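Local coordinates for protein anti-sigma-I factor RsgI3 (Clostridium thermocellum, PDB 6QE7) that binds pectin through its tandem PA14 domains and probably senses polysaccharides outside the cell to release the sigma factor SigI3, at residues E281-S285 with K286-A290; G35-D38 with Q39-K43; W233-G237 with K238-N242; T214-N217 with G218-V222. One frame throughout, in Å; residues are numbered along the deposited sequence.

Interaction 1: residues E281-S285 with K286-A290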
# COMPACT_ATOMS: atom_id res chain seq x y z
N GLU A 281 11.53 -0.98 -19.13
CA GLU A 281 12.68 -0.72 -18.26
C GLU A 281 12.78 -1.84 -17.24
O GLU A 281 11.77 -2.51 -16.95
CB GLU A 281 12.55 0.69 -17.66
CG GLU A 281 11.30 0.88 -16.79
CD GLU A 281 11.25 2.15 -15.95
OE1 GLU A 281 12.06 3.07 -16.18
OE2 GLU A 281 10.37 2.22 -15.03
N VAL A 282 13.95 -1.95 -16.62
CA VAL A 282 14.13 -2.69 -15.35
C VAL A 282 13.12 -2.08 -14.33
O VAL A 282 13.08 -0.84 -14.20
CB VAL A 282 15.59 -2.64 -14.87
CG1 VAL A 282 15.74 -3.29 -13.50
CG2 VAL A 282 16.55 -3.29 -15.87
N VAL A 283 12.31 -2.89 -13.65
CA VAL A 283 11.41 -2.32 -12.63
C VAL A 283 12.30 -1.64 -11.59
O VAL A 283 13.23 -2.28 -11.05
CB VAL A 283 10.53 -3.38 -12.01
CG1 VAL A 283 9.58 -2.73 -11.04
CG2 VAL A 283 9.82 -4.20 -13.08
N PRO A 284 12.03 -0.35 -11.30
CA PRO A 284 12.91 0.46 -10.46
C PRO A 284 12.71 0.14 -8.99
O PRO A 284 11.65 -0.24 -8.61
CB PRO A 284 12.56 1.94 -10.77
CG PRO A 284 11.49 1.92 -11.79
CD PRO A 284 11.05 0.47 -12.00
N SER A 285 13.74 0.33 -8.20
CA SER A 285 13.67 0.12 -6.73
C SER A 285 12.54 0.97 -6.12
O SER A 285 11.90 0.50 -5.18
CB SER A 285 14.95 0.45 -6.10
OG SER A 285 14.98 -0.07 -4.77
N LYS A 286 12.26 2.15 -6.67
CA LYS A 286 11.23 3.03 -6.04
C LYS A 286 9.81 2.46 -6.22
O LYS A 286 8.85 3.03 -5.63
CB LYS A 286 11.38 4.46 -6.57
CG LYS A 286 10.85 4.68 -7.96
CD LYS A 286 11.10 6.09 -8.45
CE LYS A 286 12.49 6.18 -9.04
NZ LYS A 286 13.02 7.56 -8.95
N ASN A 287 9.61 1.37 -6.99
CA ASN A 287 8.26 0.80 -7.13
C ASN A 287 8.15 -0.53 -6.41
O ASN A 287 7.11 -1.21 -6.63
CB ASN A 287 7.86 0.67 -8.59
CG ASN A 287 7.66 2.02 -9.21
OD1 ASN A 287 8.60 2.53 -9.80
ND2 ASN A 287 6.47 2.61 -9.08
N LEU A 288 9.21 -0.92 -5.69
CA LEU A 288 9.34 -2.27 -5.12
C LEU A 288 9.43 -2.04 -3.62
O LEU A 288 10.02 -1.00 -3.21
CB LEU A 288 10.56 -3.01 -5.73
CG LEU A 288 10.47 -3.30 -7.23
CD1 LEU A 288 11.79 -3.78 -7.82
CD2 LEU A 288 9.37 -4.29 -7.54
N PHE A 289 8.71 -2.83 -2.88
CA PHE A 289 8.65 -2.64 -1.42
C PHE A 289 8.92 -3.95 -0.74
O PHE A 289 8.31 -4.93 -1.12
CB PHE A 289 7.30 -2.10 -0.96
CG PHE A 289 7.02 -0.74 -1.56
CD1 PHE A 289 6.46 -0.63 -2.84
CD2 PHE A 289 7.39 0.43 -0.89
CE1 PHE A 289 6.26 0.62 -3.43
CE2 PHE A 289 7.19 1.68 -1.47
CZ PHE A 289 6.63 1.77 -2.73
N ALA A 290 9.72 -3.91 0.32
CA ALA A 290 10.29 -5.15 0.89
C ALA A 290 9.27 -5.75 1.84
O ALA A 290 9.36 -6.96 2.05
CB ALA A 290 11.61 -4.90 1.56
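Two backbone hydrogen bonds fold Pro284 to Leu288 into a short 3-10 turn. Asn287 N donates to Pro284 O at 3.1 Å in a nearly straight bond (N-H...O 166°). One residue on, Leu288 N donates to Ser285 O, also at 3.1 Å. Both donors stand well above the plane of the carbonyl they meet, in keeping with the tight winding of a 3-10 turn.

The apolar part lies on the inner flank. Leu288 bends back over the turn: its CD2 reaches Val283 CG1 at 3.8 Å, the two side chains crossing at about a right angle, while its CG and CD1 rest on Pro284 O, each at 3.6 Å. Val283 presents CG1 because that branch is anti to the backbone N (chi1 -177°). Ile202 of strand 193-202 also packs against both Val283 and Leu288.

On another side of the turn, polar and apolar groups meet. The Asn287 carboxamide passes obliquely by the proline ring and sets OD1 3.6 Å from Pro284 CG; its ND2 bonds to Asp203 OD1. Ser285 OG, anti to its own N, bonds to Asp174 O.

Strand 281-282 pairs with strand 268-274 of one sheet, and strand 288-289 with strand 193-202 of the other, so the turn carries the chain between the two sheets of the second PA14 domain. Backbone bonds set its shape, Val283 and Leu288 close its buried flank, and the hydrogen-bonded serine and asparagine side chains tie it to neighbouring segments of the domain.

Interaction 2: residues G35-D38 with Q39-K43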
# COMPACT_ATOMS: atom_id res chain seq x y z
N GLY A 35 -6.56 19.15 -5.31
CA GLY A 35 -5.19 19.15 -4.80
C GLY A 35 -5.03 18.05 -3.78
O GLY A 35 -5.77 17.07 -3.84
N THR A 36 -4.18 18.29 -2.79
CA THR A 36 -3.71 17.30 -1.81
C THR A 36 -3.67 18.00 -0.46
O THR A 36 -3.70 19.21 -0.38
CB THR A 36 -2.34 16.80 -2.28
OG1 THR A 36 -1.48 17.77 -1.68
CG2 THR A 36 -2.15 16.77 -3.78
N PRO A 37 -3.64 17.26 0.65
CA PRO A 37 -3.50 17.86 1.97
C PRO A 37 -2.16 18.56 2.30
O PRO A 37 -2.03 19.07 3.37
CB PRO A 37 -3.60 16.61 2.89
CG PRO A 37 -4.32 15.54 2.03
CD PRO A 37 -3.70 15.79 0.68
N ASP A 38 -1.13 18.40 1.49
CA ASP A 38 0.22 18.84 1.87
C ASP A 38 1.13 18.72 0.66
O ASP A 38 0.93 17.79 -0.14
CB ASP A 38 0.80 17.94 2.98
CG ASP A 38 2.11 18.47 3.55
OD1 ASP A 38 2.04 19.31 4.49
OD2 ASP A 38 3.18 18.07 3.03
N GLN A 39 2.13 19.57 0.53
CA GLN A 39 3.05 19.52 -0.64
C GLN A 39 3.77 18.15 -0.70
O GLN A 39 4.22 17.82 -1.77
CB GLN A 39 4.09 20.62 -0.53
CG GLN A 39 5.11 20.39 0.60
CD GLN A 39 6.07 21.56 0.67
OE1 GLN A 39 6.07 22.42 -0.22
NE2 GLN A 39 6.89 21.61 1.72
N SER A 40 3.92 17.40 0.40
CA SER A 40 4.62 16.08 0.43
C SER A 40 3.67 14.96 -0.07
O SER A 40 4.13 13.82 -0.28
CB SER A 40 5.17 15.79 1.77
OG SER A 40 4.13 15.55 2.69
N ILE A 41 2.38 15.27 -0.28
CA ILE A 41 1.43 14.31 -0.91
C ILE A 41 1.21 14.67 -2.37
O ILE A 41 0.56 15.71 -2.69
CB ILE A 41 0.08 14.32 -0.15
CG1 ILE A 41 0.26 13.85 1.29
CG2 ILE A 41 -0.98 13.48 -0.90
CD1 ILE A 41 0.96 12.50 1.46
N GLY A 42 1.47 13.74 -3.25
CA GLY A 42 1.17 13.96 -4.69
C GLY A 42 -0.30 13.98 -5.06
O GLY A 42 -1.11 13.27 -4.44
N LYS A 43 -0.62 14.68 -6.16
CA LYS A 43 -1.95 14.69 -6.80
C LYS A 43 -2.39 13.27 -7.05
O LYS A 43 -1.62 12.49 -7.62
CB LYS A 43 -1.99 15.35 -8.17
CG LYS A 43 -3.39 15.79 -8.59
CD LYS A 43 -3.37 16.43 -10.00
CE LYS A 43 -4.69 16.38 -10.72
NZ LYS A 43 -5.71 17.18 -10.00
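Asp38 to Ile41 make a type I beta turn, closed by Ile41 N donating to Asp38 O at 2.9 Å. The same carbonyl oxygen also takes a bond from Thr36 OG1, likewise 2.9 Å long, and the two donors come from opposite faces of the carbonyl plane, so Asp38 O is gripped from both.

The Asp38 carboxylate adds a second set of bonds. With CG anti to the backbone N (chi1 -172°), the group folds forward over the next residues and OD2 meets Ser40 twice. Ser40 N reaches it at 2.8 Å from the anti side, making an Asx turn within the beta turn; Ser40 OG donates from 2.7 Å, above the opposite face of the carboxylate. Two bonds to one oxygen hold the carboxylate in place and fix the serine hydroxyl as well.

Apolar atoms fill the inside of the bend. Ile41 CG2 lies 3.9 Å from Pro37 CD and 3.8 Å from Thr36 CB, crossing both side chains at a slant. The methyl of Thr36 reaches farther along, with CG2 at 3.5 Å from Lys43 N. Tyr46 of strand 46-51 packs against Thr36, Pro37 and Ile41.

Ser40 O, within the turn, and Gly42 N, just after it, bond to ND2 and OD1 of Asn12, and Asn12 binds a calcium ion together with Asp44 and Thr45, which follow Lys43 in the same loop. The arrangement is an Asx turn nested in a type I turn, placed as a second shell to a calcium site of the first PA14 domain.

Interaction 3: residues W233-G237 with K238-N242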
# COMPACT_ATOMS: atom_id res chain seq x y z
N TRP A 233 10.60 -22.52 -15.51
CA TRP A 233 11.49 -22.97 -14.42
C TRP A 233 12.59 -23.91 -14.94
O TRP A 233 13.60 -24.01 -14.22
CB TRP A 233 10.65 -23.67 -13.36
CG TRP A 233 11.37 -23.93 -12.10
CD1 TRP A 233 11.55 -25.13 -11.46
CD2 TRP A 233 12.00 -22.94 -11.29
NE1 TRP A 233 12.28 -24.95 -10.33
CE2 TRP A 233 12.58 -23.62 -10.20
CE3 TRP A 233 12.16 -21.56 -11.40
CZ2 TRP A 233 13.27 -22.95 -9.19
CZ3 TRP A 233 12.89 -20.90 -10.43
CH2 TRP A 233 13.38 -21.58 -9.31
N GLN A 234 12.41 -24.57 -16.09
CA GLN A 234 13.39 -25.54 -16.70
C GLN A 234 14.38 -24.78 -17.59
O GLN A 234 15.41 -25.34 -17.99
CB GLN A 234 12.65 -26.64 -17.48
CG GLN A 234 11.62 -27.45 -16.66
CD GLN A 234 12.16 -28.07 -15.38
OE1 GLN A 234 13.06 -28.91 -15.41
NE2 GLN A 234 11.60 -27.70 -14.23
N ASN A 235 14.16 -23.52 -17.88
CA ASN A 235 14.95 -22.87 -18.95
C ASN A 235 16.44 -22.98 -18.63
O ASN A 235 16.85 -22.79 -17.44
CB ASN A 235 14.61 -21.39 -19.20
CG ASN A 235 15.75 -20.66 -19.88
OD1 ASN A 235 16.05 -20.95 -21.05
ND2 ASN A 235 16.44 -19.79 -19.14
N GLN A 236 17.22 -23.14 -19.70
CA GLN A 236 18.70 -23.21 -19.69
C GLN A 236 19.31 -22.15 -20.62
O GLN A 236 20.47 -21.81 -20.42
CB GLN A 236 19.06 -24.63 -20.13
CG GLN A 236 20.16 -25.27 -19.30
CD GLN A 236 19.83 -25.26 -17.83
OE1 GLN A 236 19.81 -24.20 -17.20
NE2 GLN A 236 19.58 -26.43 -17.29
N GLY A 237 18.55 -21.65 -21.61
CA GLY A 237 19.06 -20.71 -22.63
C GLY A 237 19.70 -19.52 -21.94
O GLY A 237 19.23 -19.14 -20.83
N LYS A 238 20.76 -18.98 -22.53
CA LYS A 238 21.44 -17.76 -22.06
C LYS A 238 20.47 -16.60 -22.31
O LYS A 238 19.80 -16.59 -23.35
CB LYS A 238 22.79 -17.53 -22.76
CG LYS A 238 23.35 -16.12 -22.63
CD LYS A 238 24.81 -15.91 -23.02
CE LYS A 238 25.33 -14.56 -22.56
NZ LYS A 238 26.74 -14.60 -22.11
N GLU A 239 20.33 -15.68 -21.36
CA GLU A 239 19.41 -14.51 -21.50
C GLU A 239 18.14 -14.93 -22.26
O GLU A 239 17.80 -14.23 -23.21
CB GLU A 239 20.15 -13.35 -22.17
CG GLU A 239 21.33 -12.91 -21.32
CD GLU A 239 22.19 -11.81 -21.89
OE1 GLU A 239 21.63 -10.95 -22.60
OE2 GLU A 239 23.40 -11.83 -21.62
N ALA A 240 17.50 -16.03 -21.87
CA ALA A 240 16.16 -16.41 -22.38
C ALA A 240 15.16 -15.34 -21.88
O ALA A 240 15.30 -14.89 -20.68
CB ALA A 240 15.73 -17.79 -21.91
N GLU A 241 14.21 -14.98 -22.75
CA GLU A 241 13.17 -13.92 -22.55
C GLU A 241 11.82 -14.58 -22.36
O GLU A 241 11.49 -15.48 -23.12
CB GLU A 241 13.19 -12.96 -23.73
CG GLU A 241 14.51 -12.19 -23.72
CD GLU A 241 14.96 -11.68 -25.07
OE1 GLU A 241 14.08 -11.18 -25.78
OE2 GLU A 241 16.19 -11.79 -25.42
N ASN A 242 11.13 -14.18 -21.29
CA ASN A 242 9.73 -14.54 -21.01
C ASN A 242 8.98 -13.25 -20.77
O ASN A 242 9.64 -12.29 -20.38
CB ASN A 242 9.64 -15.51 -19.83
CG ASN A 242 10.29 -16.82 -20.22
OD1 ASN A 242 11.51 -16.93 -20.13
ND2 ASN A 242 9.50 -17.68 -20.85
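Asn235 and Ala240 face each other across the loop that leads from strand 227-232 to strand 240-248, a crossing between the two sheets of the second PA14 beta-sandwich. No hydrogen bond joins 233-237 to 238-242; contact is made by the asparagine amide and the alanine methyl.

The Asn235 conformation sets up the contact. Its CG is anti to the backbone N (chi1 158°), and chi2 of 67° turns the amide so that both ends face the following residues. OD1 takes a short but bent and therefore weak bond from Gly237 N at 2.7 Å, the pattern of an Asx turn. ND2 makes a second weak bond, to Gly237 O at 3.3 Å. The amide thus spans both polar ends of one glycine. Its stronger partner lies outside the loop: ND2 also bonds to Gly218 O.

After Gly237 the chain runs through Lys238, whose side chain leads out to the surface, and bends at Glu239. That residue has a positive phi of 36°, a left-handed helical conformation that swings the chain round into strand 240-248. Its N is held by Asn217 OD1, while its own side chain packs on Val215. Straight afterwards Ala240 enters regular backbone pairing with Ala216.

The turn at Glu239 brings the Ala240 methyl back to the amide. It sits over one face of the flat group, with Ala240 CB 3.3 Å from Asn235 OD1 and 3.5 Å from Asn235 ND2.

Interaction 4: residues T214-N217 with G218-V222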
# COMPACT_ATOMS: atom_id res chain seq x y z
N THR A 214 11.09 -11.14 -18.15
CA THR A 214 12.33 -11.67 -17.54
C THR A 214 13.32 -11.96 -18.66
O THR A 214 12.95 -12.42 -19.75
CB THR A 214 12.11 -12.85 -16.61
OG1 THR A 214 11.53 -13.82 -17.45
CG2 THR A 214 11.25 -12.55 -15.40
N VAL A 215 14.54 -11.59 -18.36
CA VAL A 215 15.78 -11.96 -19.07
C VAL A 215 16.60 -12.74 -18.05
O VAL A 215 16.96 -12.18 -17.00
CB VAL A 215 16.57 -10.76 -19.64
CG1 VAL A 215 17.85 -11.22 -20.38
CG2 VAL A 215 15.73 -9.97 -20.57
N ALA A 216 16.89 -14.01 -18.37
CA ALA A 216 17.45 -14.93 -17.36
C ALA A 216 18.34 -16.02 -17.96
O ALA A 216 17.89 -16.66 -18.91
CB ALA A 216 16.25 -15.53 -16.71
N ASN A 217 19.42 -16.36 -17.28
CA ASN A 217 20.34 -17.48 -17.66
C ASN A 217 19.86 -18.84 -17.09
O ASN A 217 20.48 -19.87 -17.39
CB ASN A 217 21.77 -17.16 -17.24
CG ASN A 217 22.46 -16.18 -18.16
OD1 ASN A 217 21.85 -15.64 -19.09
ND2 ASN A 217 23.74 -15.92 -17.91
N GLY A 218 18.79 -18.89 -16.33
CA GLY A 218 18.30 -20.14 -15.72
C GLY A 218 16.80 -20.14 -15.72
O GLY A 218 16.19 -19.63 -16.66
N GLY A 219 16.20 -20.80 -14.75
CA GLY A 219 14.73 -20.90 -14.65
C GLY A 219 14.14 -19.71 -13.87
O GLY A 219 14.77 -19.27 -12.87
N VAL A 220 12.95 -19.27 -14.27
CA VAL A 220 12.20 -18.16 -13.61
C VAL A 220 10.75 -18.55 -13.39
O VAL A 220 10.15 -19.26 -14.23
CB VAL A 220 12.29 -16.86 -14.43
CG1 VAL A 220 13.66 -16.25 -14.33
CG2 VAL A 220 11.93 -17.08 -15.87
N ARG A 221 10.21 -18.05 -12.30
CA ARG A 221 8.74 -17.88 -12.12
C ARG A 221 8.47 -16.47 -11.59
O ARG A 221 9.26 -16.00 -10.72
CB ARG A 221 8.20 -18.94 -11.16
CG ARG A 221 8.25 -20.35 -11.69
CD ARG A 221 7.59 -21.27 -10.68
NE ARG A 221 7.22 -22.48 -11.40
CZ ARG A 221 7.70 -23.68 -11.12
NH1 ARG A 221 8.57 -23.86 -10.14
NH2 ARG A 221 7.29 -24.72 -11.83
N VAL A 222 7.37 -15.86 -12.07
CA VAL A 222 6.86 -14.53 -11.61
C VAL A 222 5.37 -14.61 -11.31
O VAL A 222 4.58 -15.01 -12.17
CB VAL A 222 7.13 -13.40 -12.58
CG1 VAL A 222 6.60 -12.09 -12.01
CG2 VAL A 222 8.63 -13.30 -12.96
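Ala216 and Val220 meet inside a beta-arch: strand 214-216 lies in one sheet of the sandwich and strand 219-222 in the other, with Asn217 and Gly218 carrying the chain across. The strand segments run nearly antiparallel, at 159°, but their axes stay 8.0 Å apart and no backbone bond joins them, so side chains fill the gap.

The packed inner side is made by alternate residues. Ala216 CB touches Val220 CG1 at 3.6 Å. Farther from the bend, Thr214 slides past Val220 in the opposite direction and sets OG1 3.6 Å from CG2 of that valine. All of these residues are buried, and Ile230 packs against Thr214, Val220 and Val222.

The outer side is more open. Val215 and Arg221 point away from each other's strand and are partly exposed, though Val215 packs on Phe268 and Leu272; Arg221 NE forms a salt bridge to Asp231, and the guanidinium makes a cation-pi contact with Trp233. The bend itself is buried, and Asn217 ND2 bonds there to Pro266 O.

The inner row ends where Thr214 and Val222 reach toward each other tip to tip. Thr214 CG2, anti to its carbonyl carbon, stops 3.7 Å from Val222 CG2.

In the fold
Along the chain the order is interaction 2, 4, 3, 1. Interaction 2 belongs to the first PA14 domain, beside a bound calcium ion; the others belong to the second. Interactions 3 and 4 form one neighbourhood, their centres about 6 Å apart, joined by Asn235 to Gly218 and Glu239 to Asn217 and by neighbouring strands 208-216 and 240-248. Interaction 1 lies about 17 Å from interaction 4, centre to centre, yet reaches the same two sheets. Interaction 2 is about 22 Å from interaction 1 and 44 Å from interaction 3, again between centres. Three chain crossings thus connect the sheets of one sandwich, while a separate turn serves the other half of the pectin-binding dyad.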